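Long-range contact in outer surface protein (Borrelia burgdorferi, PDB 5IZT), which is a plasmid-encoded outer surface protein of the Lyme disease spirochaete, related to complement-binding BbCRASP-1, its own function being unknown: residues A[332-343]-A[384-395]. Residues are numbered along the deposited sequence; the frame is centred on the assembly and turned at random.
Sequences LKSKLNQILDKR and ARQSVLEAYISI
I339 turns its CG2 branch onto the CB of A391 at 3.6 Å, where segment 332-343 of helix 322-359 meets segment 384-395 of helix 366-395. The axes run antiparallel, 8.7 Å apart at 163°, and the small A391 and S387 face the partner helix across this spacing. One turn along, V388 sends CG2 against the CB of K342 (3.6 Å), and the A384 methyl lies 3.5 Å from the K342 carbonyl O. K342 CG lies beside S387, and the bend at chi2 (-63°) keeps CD and CE alongside it. Further on, the K335 and I395 side chains run alongside each other in reverse sense, K335 CB to I395 CG1 measuring 3.8 Å. K335 CE reaches S394 OG at 3.3 Å; that hydroxyl itself bonds back to the A391 carbonyl. Q338, stretched out past CG, points NE2 at S387 OG (3.2 Å), a bond doubtful as a constant feature because S387 has two conformers. Helix 179-197 packs on L332, and helix 280-316 on I395, placing the pair within a helical bundle. The contact is therefore held mainly by aliphatic packing, with lysine methylenes at its borders and at most one neutral polar bond; no salt bridge joins the segments.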
loop_
_atom_site.group_PDB
_atom_site.type_symbol
_atom_site.label_atom_id
_atom_site.label_comp_id
_atom_site.label_asym_id
_atom_site.label_seq_id
_atom_site.Cartn_x
_atom_site.Cartn_y
_atom_site.Cartn_z
ATOM N N LEU A 332 -12.603 -9.136 -13.104
ATOM C CA LEU A 332 -12.462 -8.235 -11.964
ATOM C C LEU A 332 -11.873 -8.967 -10.767
ATOM O O LEU A 332 -11.050 -8.410 -10.028
ATOM C CB LEU A 332 -13.818 -7.622 -11.609
ATOM C CG LEU A 332 -14.380 -6.598 -12.615
ATOM C CD1 LEU A 332 -15.802 -6.162 -12.271
ATOM C CD2 LEU A 332 -13.467 -5.386 -12.642
ATOM N N LYS A 333 -12.296 -10.214 -10.548
ATOM C CA LYS A 333 -11.739 -11.007 -9.450
ATOM C C LYS A 333 -10.259 -11.309 -9.675
ATOM O O LYS A 333 -9.465 -11.305 -8.723
ATOM C CB LYS A 333 -12.553 -12.291 -9.277
ATOM C CG LYS A 333 -12.008 -13.247 -8.220
ATOM C CD LYS A 333 -13.007 -14.364 -7.977
ATOM C CE LYS A 333 -12.426 -15.482 -7.119
ATOM N NZ LYS A 333 -13.321 -16.677 -7.147
ATOM N N SER A 334 -9.862 -11.583 -10.922
ATOM C CA SER A 334 -8.440 -11.763 -11.200
ATOM C C SER A 334 -7.650 -10.501 -10.867
ATOM O O SER A 334 -6.537 -10.576 -10.317
ATOM C CB SER A 334 -8.242 -12.151 -12.664
ATOM O OG SER A 334 -6.869 -12.180 -12.992
ATOM N N LYS A 335 -8.210 -9.332 -11.200
ATOM C CA LYS A 335 -7.544 -8.063 -10.899
ATOM C C LYS A 335 -7.507 -7.803 -9.398
ATOM O O LYS A 335 -6.517 -7.269 -8.882
ATOM C CB LYS A 335 -8.246 -6.911 -11.620
ATOM C CG LYS A 335 -8.210 -6.981 -13.144
ATOM C CD LYS A 335 -6.797 -7.065 -13.691
ATOM C CE LYS A 335 -6.817 -7.230 -15.206
ATOM N NZ LYS A 335 -5.594 -7.907 -15.722
ATOM N N LEU A 336 -8.569 -8.175 -8.675
ATOM C CA LEU A 336 -8.533 -8.074 -7.218
ATOM C C LEU A 336 -7.429 -8.954 -6.639
ATOM O O LEU A 336 -6.665 -8.510 -5.772
ATOM C CB LEU A 336 -9.891 -8.443 -6.618
ATOM C CG LEU A 336 -9.911 -8.475 -5.080
ATOM C CD1 LEU A 336 -9.540 -7.114 -4.476
ATOM C CD2 LEU A 336 -11.238 -8.946 -4.524
ATOM N N ASN A 337 -7.310 -10.197 -7.122
ATOM C CA ASN A 337 -6.263 -11.092 -6.628
ATOM C C ASN A 337 -4.875 -10.526 -6.875
ATOM O O ASN A 337 -3.965 -10.703 -6.052
ATOM C CB ASN A 337 -6.376 -12.459 -7.293
ATOM C CG ASN A 337 -7.508 -13.276 -6.736
ATOM O OD1 ASN A 337 -7.981 -13.022 -5.631
ATOM N ND2 ASN A 337 -7.946 -14.262 -7.491
ATOM N N GLN A 338 -4.691 -9.861 -8.013
ATOM C CA GLN A 338 -3.394 -9.298 -8.351
ATOM C C GLN A 338 -3.024 -8.143 -7.426
ATOM O O GLN A 338 -1.882 -8.070 -6.968
ATOM C CB GLN A 338 -3.387 -8.838 -9.806
ATOM C CG GLN A 338 -2.145 -8.034 -10.152
ATOM C CD GLN A 338 -1.870 -7.965 -11.631
ATOM O OE1 GLN A 338 -2.631 -8.491 -12.445
ATOM N NE2 GLN A 338 -0.774 -7.311 -11.992
ATOM N N ILE A 339 -3.958 -7.224 -7.144
ATOM C CA ILE A 339 -3.603 -6.112 -6.262
ATOM C C ILE A 339 -3.390 -6.614 -4.840
ATOM O O ILE A 339 -2.516 -6.120 -4.118
ATOM C CB ILE A 339 -4.650 -4.973 -6.318
ATOM C CG1 ILE A 339 -5.997 -5.390 -5.734
ATOM C CG2 ILE A 339 -4.857 -4.501 -7.744
ATOM C CD1 ILE A 339 -7.016 -4.220 -5.625
ATOM N N LEU A 340 -4.166 -7.616 -4.415
ATOM C CA LEU A 340 -3.940 -8.195 -3.093
ATOM C C LEU A 340 -2.570 -8.847 -3.012
ATOM O O LEU A 340 -1.861 -8.718 -2.003
ATOM C CB LEU A 340 -5.026 -9.221 -2.775
ATOM C CG LEU A 340 -6.359 -8.606 -2.391
ATOM C CD1 LEU A 340 -7.442 -9.702 -2.408
ATOM C CD2 LEU A 340 -6.209 -7.989 -1.001
ATOM N N ASP A 341 -2.190 -9.565 -4.063
ATOM C CA ASP A 341 -0.925 -10.288 -4.048
ATOM C C ASP A 341 0.265 -9.338 -4.099
ATOM O O ASP A 341 1.292 -9.576 -3.443
ATOM C CB ASP A 341 -0.877 -11.249 -5.229
ATOM C CG ASP A 341 0.478 -11.904 -5.382
ATOM O OD1 ASP A 341 0.833 -12.734 -4.521
ATOM O OD2 ASP A 341 1.187 -11.587 -6.357
ATOM N N LYS A 342 0.163 -8.268 -4.889
ATOM C CA LYS A 342 1.298 -7.355 -5.001
ATOM C C LYS A 342 1.381 -6.408 -3.814
ATOM O O LYS A 342 2.493 -6.038 -3.409
ATOM C CB LYS A 342 1.237 -6.591 -6.322
ATOM C CG LYS A 342 1.391 -7.490 -7.533
ATOM C CD LYS A 342 2.759 -8.158 -7.541
ATOM C CE LYS A 342 2.941 -9.086 -8.742
ATOM N NZ LYS A 342 4.344 -9.626 -8.758
ATOM N N ARG A 343 0.247 -6.046 -3.203
ATOM C CA ARG A 343 0.339 -5.311 -1.946
ATOM C C ARG A 343 0.991 -6.182 -0.881
ATOM O O ARG A 343 1.846 -5.710 -0.118
ATOM C CB ARG A 343 -1.041 -4.822 -1.485
ATOM C CG ARG A 343 -1.017 -4.115 -0.116
ATOM C CD ARG A 343 -2.389 -3.619 0.339
ATOM N NE ARG A 343 -2.404 -3.208 1.752
ATOM C CZ ARG A 343 -2.547 -4.048 2.772
ATOM N NH1 ARG A 343 -2.680 -5.356 2.548
ATOM N NH2 ARG A 343 -2.551 -3.587 4.019
ATOM N N ALA A 384 6.554 -4.016 -7.034
ATOM C CA ALA A 384 5.233 -4.295 -6.475
ATOM C C ALA A 384 4.308 -3.087 -6.607
ATOM O O ALA A 384 3.132 -3.244 -6.979
ATOM C CB ALA A 384 5.351 -4.729 -5.014
ATOM N N ARG A 385 4.820 -1.883 -6.309
ATOM C CA ARG A 385 4.016 -0.671 -6.450
ATOM C C ARG A 385 3.518 -0.518 -7.876
ATOM O O ARG A 385 2.337 -0.250 -8.107
ATOM C CB ARG A 385 4.825 0.565 -6.041
ATOM C CG ARG A 385 4.013 1.888 -6.019
ATOM C CD ARG A 385 3.891 2.567 -7.394
ATOM N NE ARG A 385 3.063 3.772 -7.351
ATOM C CZ ARG A 385 1.732 3.770 -7.314
ATOM N NH1 ARG A 385 1.072 2.621 -7.307
ATOM N NH2 ARG A 385 1.062 4.914 -7.277
ATOM N N GLN A 386 4.421 -0.663 -8.843
ATOM C CA GLN A 386 4.064 -0.520 -10.248
ATOM C C GLN A 386 3.038 -1.562 -10.672
ATOM O O GLN A 386 2.157 -1.279 -11.493
ATOM C CB GLN A 386 5.336 -0.623 -11.097
ATOM C CG GLN A 386 5.126 -0.576 -12.597
ATOM C CD GLN A 386 4.664 0.780 -13.082
ATOM O OE1 GLN A 386 4.877 1.796 -12.418
ATOM N NE2 GLN A 386 4.030 0.805 -14.250
ATOM N N SER A 387 3.127 -2.773 -10.121
ATOM C CA SER A 387 2.178 -3.814 -10.501
ATOM C C SER A 387 0.777 -3.494 -9.998
ATOM O O SER A 387 -0.216 -3.758 -10.696
ATOM C CB SER A 387 2.630 -5.171 -9.972
ATOM O OG SER A 387 1.794 -6.198 -10.468
ATOM N N VAL A 388 0.671 -2.944 -8.785
ATOM C CA VAL A 388 -0.648 -2.562 -8.275
ATOM C C VAL A 388 -1.229 -1.443 -9.129
ATOM O O VAL A 388 -2.414 -1.461 -9.492
ATOM C CB VAL A 388 -0.567 -2.154 -6.789
ATOM C CG1 VAL A 388 -1.928 -1.629 -6.316
ATOM C CG2 VAL A 388 -0.160 -3.350 -5.913
ATOM N N LEU A 389 -0.386 -0.470 -9.479
ATOM C CA LEU A 389 -0.786 0.641 -10.338
ATOM C C LEU A 389 -1.273 0.156 -11.702
ATOM O O LEU A 389 -2.296 0.626 -12.216
ATOM C CB LEU A 389 0.396 1.602 -10.497
ATOM C CG LEU A 389 0.147 2.771 -11.446
ATOM C CD1 LEU A 389 -1.004 3.585 -10.884
ATOM C CD2 LEU A 389 1.402 3.618 -11.627
ATOM N N GLU A 390 -0.529 -0.763 -12.326
ATOM C CA GLU A 390 -0.947 -1.269 -13.629
ATOM C C GLU A 390 -2.266 -2.026 -13.536
ATOM O O GLU A 390 -3.122 -1.907 -14.418
ATOM C CB GLU A 390 0.157 -2.145 -14.223
ATOM C CG GLU A 390 1.389 -1.340 -14.622
ATOM C CD GLU A 390 2.557 -2.198 -15.079
ATOM O OE1 GLU A 390 2.418 -3.441 -15.100
ATOM O OE2 GLU A 390 3.620 -1.625 -15.401
ATOM N N ALA A 391 -2.463 -2.798 -12.469
ATOM C CA ALA A 391 -3.746 -3.470 -12.301
ATOM C C ALA A 391 -4.873 -2.456 -12.128
ATOM O O ALA A 391 -5.947 -2.595 -12.725
ATOM C CB ALA A 391 -3.688 -4.419 -11.106
ATOM N N TYR A 392 -4.639 -1.433 -11.314
ATOM C CA TYR A 392 -5.623 -0.375 -11.132
ATOM C C TYR A 392 -5.996 0.267 -12.457
ATOM O O TYR A 392 -7.182 0.389 -12.781
ATOM C CB TYR A 392 -5.094 0.656 -10.129
ATOM C CG TYR A 392 -5.889 1.940 -10.081
ATOM C CD1 TYR A 392 -7.247 1.932 -9.798
ATOM C CD2 TYR A 392 -5.260 3.160 -10.199
ATOM C CE1 TYR A 392 -7.970 3.107 -9.739
ATOM C CE2 TYR A 392 -5.971 4.340 -10.119
ATOM C CZ TYR A 392 -7.319 4.304 -9.887
ATOM O OH TYR A 392 -8.012 5.492 -9.808
ATOM N N ILE A 393 -4.997 0.678 -13.242
ATOM C CA ILE A 393 -5.279 1.300 -14.530
ATOM C C ILE A 393 -6.075 0.358 -15.421
ATOM O O ILE A 393 -7.002 0.779 -16.126
ATOM C CB ILE A 393 -3.968 1.724 -15.214
ATOM C CG1 ILE A 393 -3.217 2.771 -14.371
ATOM C CG2 ILE A 393 -4.243 2.192 -16.653
ATOM C CD1 ILE A 393 -3.973 4.046 -14.144
ATOM N N SER A 394 -5.742 -0.933 -15.391
ATOM C CA SER A 394 -6.411 -1.875 -16.288
ATOM C C SER A 394 -7.885 -2.075 -15.942
ATOM O O SER A 394 -8.648 -2.522 -16.801
ATOM C CB SER A 394 -5.680 -3.219 -16.258
ATOM O OG SER A 394 -6.076 -3.981 -15.126
ATOM N N ILE A 395 -8.298 -1.753 -14.714
ATOM C CA ILE A 395 -9.702 -1.880 -14.314
ATOM C C ILE A 395 -10.544 -0.726 -14.846
ATOM O O ILE A 395 -11.744 -0.888 -15.094
ATOM C CB ILE A 395 -9.807 -1.967 -12.781
ATOM C CG1 ILE A 395 -9.119 -3.223 -12.265
ATOM C CG2 ILE A 395 -11.268 -1.943 -12.320
ATOM C CD1 ILE A 395 -8.816 -3.158 -10.777
#